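Long-range contacts in endoglucanase (Mytilus edulis, PDB 1WC2), which hydrolyses internal beta-1,4-glucosidic linkages in cellulose, lichenin and cereal beta-glucans, acts on soluble carboxymethylcellulose and also has expansin activity: residues S15-T20 and Y127-D132; T19-D24 and W145-T150; C30-A35 and S171-C176; K74-G79 and E149-V154. All blocks are in the same frame, centred on the assembly; numbering follows the deposited sequence.

Contact 1 of 4, residues S15-T20 and Y127-D132; sequences SCASTT and YELHLD
With chi1 at 48°, Ser18 OG lies between its own backbone N and carbonyl carbon; His130 CG lies anti to its backbone N (chi1 -177°). These rotations bring Ser18 OG to the edge of the imidazole, in the ring plane and 2.7 Å from His130 ND1. The pair is hydrogen-bonded, and either group could be the donor. Asn123 ND2 is a second partner of Ser18 OG. Across the ring, His130 NE2 donates to Asp132 OD1 at 3.0 Å, also in the ring plane. In the conformers described the imidazole is bonded at both nitrogens; His130 and Asp132 each have alternates, where both bonds are uncertain. Asp132 is probably the catalytic proton donor, as in related enzymes.

Ser18 CB also lies over one face of the Tyr127 ring, 4.0 Å from its centroid, in a CH-pi contact. Cys16 CB meets the edge of that ring, 3.7 Å from Tyr127 CD2. Tyr127 OH is hydrogen-bonded to Glu149 OE2. Ser15 OG donates to Glu128 OE2 at 2.6 Å, on the lone pair away from OE1. A water joins Cys16 O to Glu128 N.

The two strands pair in parallel within the double-psi beta-barrel. Leu131 N donates to Ser18 O at 3.1 Å, and Thr20 N to Leu131 O at 3.2 Å. Strand 148-155 lies antiparallel on the other side of strand 14-22, and strand 49-53 lies antiparallel to strand 129-134.

Contact 2 of 4, residues T19-D24 and W145-T150; sequences TTNYHD and WNNPET
Thr20 and Asn147 approach to 4.9 Å between their CA atoms, where strand 19-22 passes the loop that enters strand 148-150. Asn147 has a positive phi (phi 48°, psi 53°), a left-handed backbone conformation. Every direct hydrogen bond across this contact uses a side chain. A water accepts from Thr19 N and can donate to Asn147 O, though other acceptors are near it. Asn147 N is buried here and has no partner in the model.

Asn147 OD1 stands in for a backbone acceptor. Asn21 N donates to Asn147 OD1 at 2.8 Å, approaching from above the carbonyl plane. On the same amide, Asn147 ND2 donates to a water that in turn donates to Asn21 O, and it also bonds Gln85 O. Asn21 ND2 donates to Trp145 O at 3.0 Å, with the acceptor in the plane of the Asn21 amide. The amide planes of Asn21 and Asn147 are 57° apart. A leucine in place of Asn147 would probably leave Asn21 N and Gln85 O without their mates.

One residue before Thr20, Thr19 OG1 donates to Pro148 O at 2.9 Å. Its methyl CG2 faces Thr150 CG2 at 4.1 Å, the two side chains crossing at about a right angle.

The arrangement belongs to the double-psi beta-barrel of glycoside hydrolase family 45. Strand 14-22 runs on toward Asp24, probably the catalytic nucleophile, as in relatives.

Contact 3 of 4, residues C30-A35 and S171-C176; sequences CGCGPA and SMYGQC
Cys32 and Cys176 form a disulfide that ties a loop after strand 14-22 to the chain just beyond helix 170-173. The Cys32 side chain starts at CB, which lies 3.0 Å from Cys176 SG across the bridge. The next atom is Cys32 SG, bonded to Cys176 SG at 2.1 Å with a chi3 of 105°. In both cysteines SG lies anti to the carbonyl carbon (chi1 -65° in Cys32, -56° in Cys176), which turns each sulfur toward the other.

Cys32 SG also meets the Tyr173 ring obliquely, 4.1 Å from CD1, in a sulfur-aromatic contact. Cys30 CB lies at the edge of that same ring, 4.3 Å from Tyr173 CE1. Cys30 SG is itself bonded to Cys69, which also touches the tyrosine.

Both segments turn at the bridge. Cys32 is the centre of an inverse gamma turn, closed by a weak bond from Gly33 N to Gly31 O. Residues 173-176 form a type I beta turn, in which Cys176 N donates to Tyr173 O. A water donates toward both Gly33 O and Gln175 O, though more acceptors compete for its protons. Gly31 O lies 3.4 Å from Cys176 CA, close enough for a CA-H...O contact.

Contact 4 of 4, residues K74-G79 and E149-V154; sequences KLTTTG and ETTWEV
The Glu149 carboxylate receives Thr78 OG1 at OE1, on the lone pair away from OE2, at 2.7 Å. Lys3 N also bonds OE1; Tyr127 OH and Cys4 N bond OE2, so four donors hold the group. The Trp152 indole leads away from 74-79. Tyr56 meets it with the ring planes about 80° apart, and Ser15 OG bonds NE1 at its edge. Trp152 CB touches Leu75 CD2 at 3.6 Å.

Glu149 CG is anti to the backbone N (chi1 -177°), and the extended chain carries the carboxylate to Thr78. An alanine in place of Glu149 would probably leave these four donors without their acceptor, with the Thr78 hydroxyl still bonded to Gly80 N.

This is an antiparallel strand pair in the double-psi beta-barrel. Thr76 and Thr151 are a hydrogen-bonded pair, N to O at 2.9 Å in both directions. Leu75 and Trp152 are a non-hydrogen-bonded pair. Thr78 N adds a nearly straight bond (173°) to Glu149 O, which also accepts from a water bound to Gly79 N.

Lys74 lies beside Glu153; in the conformer described, Lys74 NZ is 4.6 Å from Glu153 OE2, too far for a salt bridge. A water meets Glu153 OE2, Thr76 OG1 and Lys74 O.

Contacts 1, 2 and 4 belong to one mixed sheet. Contacts 1 and 2 share Thr19 and Thr20 and have centres about 9 Å apart. Contacts 2 and 4 share Glu149 and Thr150, with centres about 12 Å apart. Contact 1 is tied to contacts 2 and 4 through Glu149, which both hold. Contact 1 holds Asp132 and the 19-24 segment of contact 2 holds Asp24, the probable proton donor and nucleophile; their side chains are about 8 Å apart. A bound di(hydroxyethyl)ether lies about 5 Å from the Thr20 side chain. Contact 3 is separate, its centre 23 to 26 Å from the others, yet the Cys32 side chain is about 10 Å from that of Asp24.

Contact 1 of 4, residues S15-T20 and Y127-D132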
loop_
_atom_site.group_PDB
_atom_site.type_symbol
_atom_site.label_atom_id
_atom_site.label_comp_id
_atom_site.label_asym_id
_atom_site.label_seq_id
_atom_site.Cartn_x
_atom_site.Cartn_y
_atom_site.Cartn_z
ATOM N N SER A 15 -7.458 6.709 11.279
ATOM C CA SER A 15 -6.555 5.564 11.347
ATOM C C SER A 15 -5.255 5.807 10.574
ATOM O O SER A 15 -5.286 6.334 9.463
ATOM C CB SER A 15 -7.246 4.319 10.800
ATOM O OG SER A 15 -6.377 3.204 10.843
ATOM N N CYS A 16 -4.131 5.400 11.160
ATOM C CA CYS A 16 -2.838 5.514 10.501
ATOM C C CYS A 16 -2.374 4.218 9.820
ATOM O O CYS A 16 -2.752 3.113 10.217
ATOM C CB CYS A 16 -1.775 5.969 11.506
ATOM S SG CYS A 16 -2.167 7.579 12.241
ATOM N N ALA A 17 -1.551 4.389 8.781
ATOM C CA ALA A 17 -0.863 3.292 8.099
ATOM C C ALA A 17 0.617 3.611 8.020
ATOM O O ALA A 17 1.012 4.745 7.694
ATOM C CB ALA A 17 -1.415 3.094 6.686
ATOM N N SER A 18 1.441 2.609 8.303
ATOM C CA SER A 18 2.864 2.702 8.006
ATOM C C SER A 18 3.115 2.310 6.543
ATOM O O SER A 18 2.286 1.654 5.893
ATOM C CB SER A 18 3.684 1.831 8.974
ATOM O OG SER A 18 3.169 0.510 9.113
ATOM N N THR A 19 4.266 2.752 6.030
ATOM C CA THR A 19 4.689 2.457 4.665
ATOM C C THR A 19 6.160 2.057 4.590
ATOM O O THR A 19 6.983 2.478 5.420
ATOM C CB THR A 19 4.456 3.643 3.702
ATOM O OG1 THR A 19 5.325 4.742 4.034
ATOM C CG2 THR A 19 3.005 4.146 3.767
ATOM N N THR A 20 6.483 1.237 3.586
ATOM C CA THR A 20 7.865 0.973 3.184
ATOM C C THR A 20 8.021 0.996 1.671
ATOM O O THR A 20 7.357 0.231 0.976
ATOM C CB THR A 20 8.329 -0.475 3.603
ATOM O OG1 THR A 20 7.976 -0.799 4.955
ATOM C CG2 THR A 20 9.866 -0.631 3.486
ATOM N N TYR A 127 0.642 0.004 13.982
ATOM C CA TYR A 127 -0.276 0.397 12.904
ATOM C C TYR A 127 -1.203 -0.736 12.468
ATOM O O TYR A 127 -0.743 -1.863 12.250
ATOM C CB TYR A 127 0.511 0.905 11.687
ATOM C CG TYR A 127 1.364 2.116 12.001
ATOM C CD1 TYR A 127 2.700 1.980 12.348
ATOM C CD2 TYR A 127 0.824 3.396 11.999
ATOM C CE1 TYR A 127 3.482 3.087 12.685
ATOM C CE2 TYR A 127 1.592 4.514 12.327
ATOM C CZ TYR A 127 2.932 4.352 12.661
ATOM O OH TYR A 127 3.737 5.416 13.012
ATOM N N GLU A 128 -2.501 -0.423 12.308
ATOM C CA GLU A 128 -3.483 -1.450 11.912
ATOM C C GLU A 128 -3.417 -1.812 10.426
ATOM O O GLU A 128 -4.010 -2.823 10.055
ATOM C CB GLU A 128 -4.935 -1.135 12.370
ATOM C CG GLU A 128 -5.633 0.008 11.669
ATOM C CD GLU A 128 -7.088 0.195 12.131
ATOM O OE1 GLU A 128 -7.707 -0.723 12.712
ATOM O OE2 GLU A 128 -7.650 1.288 11.946
ATOM N N LEU A 129 -2.728 -1.006 9.603
ATOM C CA LEU A 129 -2.523 -1.277 8.173
ATOM C C LEU A 129 -1.080 -0.913 7.817
ATOM O O LEU A 129 -0.542 0.074 8.334
ATOM C CB LEU A 129 -3.494 -0.436 7.319
ATOM C CG LEU A 129 -3.336 -0.528 5.794
ATOM C CD1 LEU A 129 -3.589 -1.944 5.285
ATOM C CD2 LEU A 129 -4.274 0.467 5.107
ATOM N N HIS A 130 -0.473 -1.713 6.933
ATOM C CA HIS A 130 0.818 -1.392 6.340
ATOM C C HIS A 130 0.751 -1.567 4.827
ATOM O O HIS A 130 0.194 -2.557 4.351
ATOM C CB HIS A 130 1.939 -2.275 6.908
ATOM C CG HIS A 130 3.290 -1.931 6.392
ATOM N ND1 HIS A 130 4.049 -0.928 6.958
ATOM C CD2 HIS A 130 3.988 -2.397 5.326
ATOM C CE1 HIS A 130 5.169 -0.804 6.265
ATOM N NE2 HIS A 130 5.161 -1.685 5.275
ATOM N N LEU A 131 1.324 -0.614 4.085
ATOM C CA LEU A 131 1.450 -0.735 2.631
ATOM C C LEU A 131 2.919 -0.653 2.220
ATOM O O LEU A 131 3.626 0.286 2.594
ATOM C CB LEU A 131 0.671 0.369 1.914
ATOM C CG LEU A 131 -0.853 0.378 2.082
ATOM C CD1 LEU A 131 -1.431 1.493 1.223
ATOM C CD2 LEU A 131 -1.524 -0.942 1.712
ATOM N N ASP A 132 3.378 -1.643 1.461
ATOM C CA ASP A 132 4.651 -1.542 0.758
ATOM C C ASP A 132 4.344 -0.813 -0.551
ATOM O O ASP A 132 3.435 -1.208 -1.283
ATOM C CB ASP A 132 5.302 -2.913 0.470
ATOM C CG ASP A 132 5.991 -3.558 1.687
ATOM O OD1 ASP A 132 6.157 -2.928 2.747
ATOM O OD2 ASP A 132 6.396 -4.742 1.626
HETATM O O HOH W 1 -3.120 2.244 12.801
#

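Contact 2 of 4, residues T19-D24 and W145-T150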
loop_
_atom_site.group_PDB
_atom_site.type_symbol
_atom_site.label_atom_id
_atom_site.label_comp_id
_atom_site.label_asym_id
_atom_site.label_seq_id
_atom_site.Cartn_x
_atom_site.Cartn_y
_atom_site.Cartn_z
ATOM N N THR A 19 4.266 2.752 6.030
ATOM C CA THR A 19 4.689 2.457 4.665
ATOM C C THR A 19 6.160 2.057 4.590
ATOM O O THR A 19 6.983 2.478 5.420
ATOM C CB THR A 19 4.456 3.643 3.702
ATOM O OG1 THR A 19 5.325 4.742 4.034
ATOM C CG2 THR A 19 3.005 4.146 3.767
ATOM N N THR A 20 6.483 1.237 3.586
ATOM C CA THR A 20 7.865 0.973 3.184
ATOM C C THR A 20 8.021 0.996 1.671
ATOM O O THR A 20 7.357 0.231 0.976
ATOM C CB THR A 20 8.329 -0.475 3.603
ATOM O OG1 THR A 20 7.976 -0.799 4.955
ATOM C CG2 THR A 20 9.866 -0.631 3.486
ATOM N N ASN A 21 8.974 1.790 1.191
ATOM C CA ASN A 21 9.298 1.826 -0.229
ATOM C C ASN A 21 9.970 0.489 -0.553
ATOM O O ASN A 21 10.836 0.046 0.193
ATOM C CB ASN A 21 10.211 3.020 -0.544
ATOM C CG ASN A 21 9.450 4.335 -0.532
ATOM O OD1 ASN A 21 8.280 4.389 -0.926
ATOM N ND2 ASN A 21 10.094 5.391 -0.051
ATOM N N TYR A 22 9.512 -0.184 -1.606
ATOM C CA TYR A 22 10.050 -1.481 -2.027
ATOM C C TYR A 22 10.062 -1.586 -3.553
ATOM O O TYR A 22 9.506 -0.733 -4.250
ATOM C CB TYR A 22 9.276 -2.654 -1.368
ATOM C CG TYR A 22 8.070 -3.250 -2.113
ATOM C CD1 TYR A 22 7.878 -4.634 -2.170
ATOM C CD2 TYR A 22 7.089 -2.454 -2.707
ATOM C CE1 TYR A 22 6.775 -5.194 -2.815
ATOM C CE2 TYR A 22 5.985 -3.028 -3.368
ATOM C CZ TYR A 22 5.833 -4.395 -3.430
ATOM O OH TYR A 22 4.752 -4.956 -4.092
ATOM N N HIS A 23 10.705 -2.627 -4.063
ATOM C CA HIS A 23 10.626 -2.952 -5.470
ATOM C C HIS A 23 10.383 -4.427 -5.655
ATOM O O HIS A 23 11.132 -5.251 -5.123
ATOM C CB HIS A 23 11.905 -2.571 -6.220
ATOM C CG HIS A 23 11.922 -3.084 -7.624
ATOM N ND1 HIS A 23 10.889 -2.843 -8.505
ATOM C CD2 HIS A 23 12.797 -3.883 -8.278
ATOM C CE1 HIS A 23 11.142 -3.443 -9.651
ATOM N NE2 HIS A 23 12.289 -4.084 -9.538
ATOM N N ASP A 24 9.336 -4.755 -6.398
ATOM C CA ASP A 24 9.050 -6.133 -6.761
ATOM C C ASP A 24 8.607 -6.150 -8.226
ATOM O O ASP A 24 7.672 -5.411 -8.573
ATOM C CB ASP A 24 7.961 -6.673 -5.820
ATOM C CG ASP A 24 7.719 -8.146 -5.991
ATOM O OD1 ASP A 24 7.280 -8.536 -7.082
ATOM O OD2 ASP A 24 7.937 -8.986 -5.076
ATOM N N TRP A 145 9.069 11.336 -0.282
ATOM C CA TRP A 145 8.449 10.386 0.653
ATOM C C TRP A 145 9.418 9.222 0.962
ATOM O O TRP A 145 9.584 8.294 0.149
ATOM C CB TRP A 145 7.173 9.789 0.066
ATOM C CG TRP A 145 5.949 10.670 -0.078
ATOM C CD1 TRP A 145 5.892 12.020 -0.336
ATOM C CD2 TRP A 145 4.592 10.206 -0.078
ATOM N NE1 TRP A 145 4.577 12.416 -0.445
ATOM C CE2 TRP A 145 3.760 11.321 -0.298
ATOM C CE3 TRP A 145 3.991 8.946 0.110
ATOM C CZ2 TRP A 145 2.362 11.216 -0.343
ATOM C CZ3 TRP A 145 2.611 8.840 0.066
ATOM C CH2 TRP A 145 1.811 9.970 -0.153
ATOM N N ASN A 146 10.050 9.289 2.131
ATOM C CA ASN A 146 10.912 8.220 2.656
ATOM C C ASN A 146 10.142 7.500 3.769
ATOM O O ASN A 146 10.227 7.874 4.933
ATOM C CB ASN A 146 12.237 8.819 3.170
ATOM C CG ASN A 146 13.186 7.792 3.811
ATOM O OD1 ASN A 146 14.211 8.173 4.418
ATOM N ND2 ASN A 146 12.884 6.520 3.674
ATOM N N ASN A 147 9.366 6.492 3.384
ATOM C CA ASN A 147 8.542 5.720 4.317
ATOM C C ASN A 147 7.724 6.586 5.281
ATOM O O ASN A 147 7.766 6.402 6.511
ATOM C CB ASN A 147 9.414 4.725 5.083
ATOM C CG ASN A 147 10.183 3.809 4.159
ATOM O OD1 ASN A 147 9.897 3.752 2.961
ATOM N ND2 ASN A 147 11.136 3.072 4.708
ATOM N N PRO A 148 6.946 7.530 4.750
ATOM C CA PRO A 148 6.187 8.410 5.639
ATOM C C PRO A 148 5.139 7.655 6.458
ATOM O O PRO A 148 4.571 6.669 6.000
ATOM C CB PRO A 148 5.480 9.358 4.660
ATOM C CG PRO A 148 5.347 8.568 3.415
ATOM C CD PRO A 148 6.629 7.801 3.333
ATOM N N GLU A 149 4.889 8.150 7.663
ATOM C CA GLU A 149 3.683 7.810 8.424
ATOM C C GLU A 149 2.477 8.484 7.748
ATOM O O GLU A 149 2.572 9.651 7.354
ATOM C CB GLU A 149 3.835 8.311 9.861
ATOM C CG GLU A 149 2.704 7.977 10.815
ATOM C CD GLU A 149 2.913 8.616 12.176
ATOM O OE1 GLU A 149 3.079 9.865 12.217
ATOM O OE2 GLU A 149 2.915 7.873 13.196
ATOM N N THR A 150 1.345 7.788 7.638
ATOM C CA THR A 150 0.189 8.320 6.917
ATOM C C THR A 150 -1.118 8.069 7.651
ATOM O O THR A 150 -1.184 7.213 8.536
ATOM C CB THR A 150 0.062 7.680 5.508
ATOM O OG1 THR A 150 -0.276 6.284 5.613
ATOM C CG2 THR A 150 1.365 7.803 4.695
HETATM O O HOH W 2 5.649 4.540 7.996
HETATM O O HOH W 3 12.358 1.462 2.230
#

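Contact 3 of 4, residues C30-A35 and S171-C176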
loop_
_atom_site.group_PDB
_atom_site.type_symbol
_atom_site.label_atom_id
_atom_site.label_comp_id
_atom_site.label_asym_id
_atom_site.label_seq_id
_atom_site.Cartn_x
_atom_site.Cartn_y
_atom_site.Cartn_z
ATOM N N CYS A 30 -2.460 -10.290 -7.238
ATOM C CA CYS A 30 -3.737 -9.919 -7.870
ATOM C C CYS A 30 -3.787 -10.268 -9.363
ATOM O O CYS A 30 -4.771 -9.956 -10.040
ATOM C CB CYS A 30 -4.039 -8.429 -7.641
ATOM S SG CYS A 30 -4.131 -8.006 -5.870
ATOM N N GLY A 31 -2.759 -10.939 -9.879
ATOM C CA GLY A 31 -2.758 -11.363 -11.270
ATOM C C GLY A 31 -2.625 -10.236 -12.282
ATOM O O GLY A 31 -3.114 -10.374 -13.416
ATOM N N CYS A 32 -1.941 -9.151 -11.908
ATOM C CA CYS A 32 -1.792 -7.982 -12.792
ATOM C C CYS A 32 -0.608 -8.121 -13.752
ATOM O O CYS A 32 0.367 -7.364 -13.725
ATOM C CB CYS A 32 -1.742 -6.675 -11.991
ATOM S SG CYS A 32 -3.294 -6.309 -11.105
ATOM N N GLY A 33 -0.734 -9.133 -14.605
ATOM C CA GLY A 33 0.168 -9.343 -15.719
ATOM C C GLY A 33 -0.401 -10.410 -16.626
ATOM O O GLY A 33 -1.440 -10.975 -16.338
ATOM N N PRO A 34 0.260 -10.688 -17.751
ATOM C CA PRO A 34 -0.232 -11.721 -18.665
ATOM C C PRO A 34 -0.445 -13.060 -17.953
ATOM O O PRO A 34 0.361 -13.457 -17.095
ATOM C CB PRO A 34 0.874 -11.791 -19.728
ATOM C CG PRO A 34 1.460 -10.436 -19.730
ATOM C CD PRO A 34 1.482 -10.060 -18.272
ATOM N N ALA A 35 -1.522 -13.748 -18.316
ATOM C CA ALA A 35 -1.940 -14.957 -17.623
ATOM C C ALA A 35 -0.866 -16.054 -17.584
ATOM O O ALA A 35 -0.703 -16.709 -16.567
ATOM C CB ALA A 35 -3.213 -15.511 -18.249
ATOM N N SER A 171 -10.443 0.506 -15.167
ATOM C CA SER A 171 -10.243 -0.179 -16.445
ATOM C C SER A 171 -8.926 -0.960 -16.472
ATOM O O SER A 171 -8.870 -2.084 -16.962
ATOM C CB SER A 171 -10.260 0.831 -17.598
ATOM O OG SER A 171 -9.884 0.220 -18.826
ATOM N N MET A 172 -7.862 -0.347 -15.974
ATOM C CA MET A 172 -6.572 -1.016 -15.884
ATOM C C MET A 172 -6.633 -2.241 -14.981
ATOM O O MET A 172 -6.113 -3.306 -15.346
ATOM C CB MET A 172 -5.486 -0.039 -15.430
ATOM C CG MET A 172 -5.171 0.984 -16.527
ATOM S SD MET A 172 -4.367 2.479 -15.985
ATOM C CE MET A 172 -2.997 1.894 -15.682
ATOM N N TYR A 173 -7.280 -2.122 -13.824
ATOM C CA TYR A 173 -7.425 -3.287 -12.947
ATOM C C TYR A 173 -8.206 -4.422 -13.650
ATOM O O TYR A 173 -7.963 -5.607 -13.399
ATOM C CB TYR A 173 -8.063 -2.931 -11.587
ATOM C CG TYR A 173 -8.165 -4.173 -10.730
ATOM C CD1 TYR A 173 -7.015 -4.837 -10.291
ATOM C CD2 TYR A 173 -9.396 -4.735 -10.421
ATOM C CE1 TYR A 173 -7.106 -6.015 -9.557
ATOM C CE2 TYR A 173 -9.487 -5.913 -9.680
ATOM C CZ TYR A 173 -8.328 -6.550 -9.268
ATOM O OH TYR A 173 -8.363 -7.729 -8.563
ATOM N N GLY A 174 -9.123 -4.069 -14.553
ATOM C CA GLY A 174 -9.853 -5.053 -15.337
ATOM C C GLY A 174 -9.000 -5.993 -16.178
ATOM O O GLY A 174 -9.464 -7.058 -16.572
ATOM N N GLN A 175 -7.772 -5.581 -16.471
ATOM C CA GLN A 175 -6.780 -6.431 -17.129
ATOM C C GLN A 175 -6.266 -7.571 -16.253
ATOM O O GLN A 175 -5.752 -8.569 -16.775
ATOM C CB GLN A 175 -5.576 -5.605 -17.563
ATOM C CG GLN A 175 -5.905 -4.499 -18.556
ATOM C CD GLN A 175 -4.714 -3.632 -18.880
ATOM O OE1 GLN A 175 -3.571 -4.052 -18.700
ATOM N NE2 GLN A 175 -4.972 -2.419 -19.364
ATOM N N CYS A 176 -6.342 -7.406 -14.930
ATOM C CA CYS A 176 -5.767 -8.351 -13.978
ATOM C C CYS A 176 -6.651 -9.586 -13.865
ATOM O O CYS A 176 -7.878 -9.482 -13.902
ATOM C CB CYS A 176 -5.627 -7.684 -12.601
ATOM S SG CYS A 176 -4.636 -6.142 -12.652
HETATM O O HOH W 4 -4.386 -11.073 -16.419
#

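Contact 4 of 4, residues K74-G79 and E149-V154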
loop_
_atom_site.group_PDB
_atom_site.type_symbol
_atom_site.label_atom_id
_atom_site.label_comp_id
_atom_site.label_asym_id
_atom_site.label_seq_id
_atom_site.Cartn_x
_atom_site.Cartn_y
_atom_site.Cartn_z
ATOM N N LYS A 74 -6.110 6.192 -0.604
ATOM C CA LYS A 74 -5.514 7.521 -0.570
ATOM C C LYS A 74 -4.765 7.709 0.742
ATOM O O LYS A 74 -5.356 7.575 1.825
ATOM C CB LYS A 74 -6.594 8.593 -0.731
ATOM C CG LYS A 74 -6.040 10.016 -0.768
ATOM C CD LYS A 74 -7.129 11.056 -1.011
ATOM C CE LYS A 74 -6.581 12.486 -1.022
ATOM N NZ LYS A 74 -7.695 13.476 -1.083
ATOM N N LEU A 75 -3.466 7.977 0.645
ATOM C CA LEU A 75 -2.603 8.194 1.798
ATOM C C LEU A 75 -2.312 9.676 1.947
ATOM O O LEU A 75 -2.009 10.342 0.956
ATOM C CB LEU A 75 -1.287 7.445 1.616
ATOM C CG LEU A 75 -1.366 5.915 1.528
ATOM C CD1 LEU A 75 0.039 5.337 1.435
ATOM C CD2 LEU A 75 -2.114 5.339 2.719
ATOM N N THR A 76 -2.393 10.183 3.176
ATOM C CA THR A 76 -2.043 11.563 3.507
ATOM C C THR A 76 -0.929 11.551 4.548
ATOM O O THR A 76 -1.049 10.888 5.580
ATOM C CB THR A 76 -3.286 12.297 4.049
ATOM O OG1 THR A 76 -4.307 12.307 3.038
ATOM C CG2 THR A 76 -2.958 13.765 4.362
ATOM N N THR A 77 0.161 12.281 4.304
ATOM C CA THR A 77 1.285 12.267 5.241
ATOM C C THR A 77 0.930 13.013 6.522
ATOM O O THR A 77 0.262 14.056 6.491
ATOM C CB THR A 77 2.551 12.887 4.626
ATOM O OG1 THR A 77 2.277 14.243 4.242
ATOM C CG2 THR A 77 2.987 12.125 3.369
ATOM N N THR A 78 1.347 12.468 7.658
ATOM C CA THR A 78 1.194 13.150 8.940
ATOM C C THR A 78 2.324 14.145 9.203
ATOM O O THR A 78 2.180 15.022 10.056
ATOM C CB THR A 78 1.193 12.163 10.109
ATOM O OG1 THR A 78 2.475 11.517 10.165
ATOM C CG2 THR A 78 0.113 11.076 9.957
ATOM N N GLY A 79 3.440 13.988 8.491
ATOM C CA GLY A 79 4.685 14.668 8.801
ATOM C C GLY A 79 5.681 13.779 9.545
ATOM O O GLY A 79 6.865 14.127 9.636
ATOM N N GLU A 149 4.889 8.150 7.663
ATOM C CA GLU A 149 3.683 7.810 8.424
ATOM C C GLU A 149 2.477 8.484 7.748
ATOM O O GLU A 149 2.572 9.651 7.354
ATOM C CB GLU A 149 3.835 8.311 9.861
ATOM C CG GLU A 149 2.704 7.977 10.815
ATOM C CD GLU A 149 2.913 8.616 12.176
ATOM O OE1 GLU A 149 3.079 9.865 12.217
ATOM O OE2 GLU A 149 2.915 7.873 13.196
ATOM N N THR A 150 1.345 7.788 7.638
ATOM C CA THR A 150 0.189 8.320 6.917
ATOM C C THR A 150 -1.118 8.069 7.651
ATOM O O THR A 150 -1.184 7.213 8.536
ATOM C CB THR A 150 0.062 7.680 5.508
ATOM O OG1 THR A 150 -0.276 6.284 5.613
ATOM C CG2 THR A 150 1.365 7.803 4.695
ATOM N N THR A 151 -2.161 8.804 7.246
ATOM C CA THR A 151 -3.544 8.384 7.477
ATOM C C THR A 151 -4.120 7.922 6.134
ATOM O O THR A 151 -3.666 8.351 5.071
ATOM C CB THR A 151 -4.407 9.505 8.108
ATOM O OG1 THR A 151 -4.322 10.692 7.308
ATOM C CG2 THR A 151 -3.883 9.864 9.500
ATOM N N TRP A 152 -5.114 7.035 6.176
ATOM C CA TRP A 152 -5.555 6.318 4.977
ATOM C C TRP A 152 -7.079 6.260 4.868
ATOM O O TRP A 152 -7.804 6.270 5.871
ATOM C CB TRP A 152 -4.959 4.906 4.942
ATOM C CG TRP A 152 -5.490 3.986 5.991
ATOM C CD1 TRP A 152 -5.056 3.867 7.272
ATOM C CD2 TRP A 152 -6.518 3.007 5.824
ATOM N NE1 TRP A 152 -5.773 2.901 7.931
ATOM C CE2 TRP A 152 -6.671 2.342 7.057
ATOM C CE3 TRP A 152 -7.325 2.615 4.749
ATOM C CZ2 TRP A 152 -7.595 1.306 7.238
ATOM C CZ3 TRP A 152 -8.240 1.591 4.926
ATOM C CH2 TRP A 152 -8.365 0.951 6.160
ATOM N N GLU A 153 -7.559 6.170 3.635
ATOM C CA GLU A 153 -8.989 6.061 3.347
ATOM C C GLU A 153 -9.163 5.365 1.985
ATOM O O GLU A 153 -8.278 5.441 1.122
ATOM C CB GLU A 153 -9.632 7.453 3.330
ATOM C CG GLU A 153 -9.090 8.304 2.201
ATOM C CD GLU A 153 -9.462 9.777 2.267
ATOM O OE1 GLU A 153 -10.670 10.085 2.143
ATOM O OE2 GLU A 153 -8.548 10.625 2.404
ATOM N N VAL A 154 -10.293 4.697 1.793
ATOM C CA VAL A 154 -10.648 4.087 0.517
ATOM C C VAL A 154 -11.276 5.142 -0.402
ATOM O O VAL A 154 -12.132 5.928 0.027
ATOM C CB VAL A 154 -11.631 2.907 0.730
ATOM C CG1 VAL A 154 -12.083 2.301 -0.601
ATOM C CG2 VAL A 154 -10.997 1.839 1.618
HETATM O O HOH W 5 -5.963 10.080 3.080
HETATM O O HOH W 6 4.449 11.603 7.072
#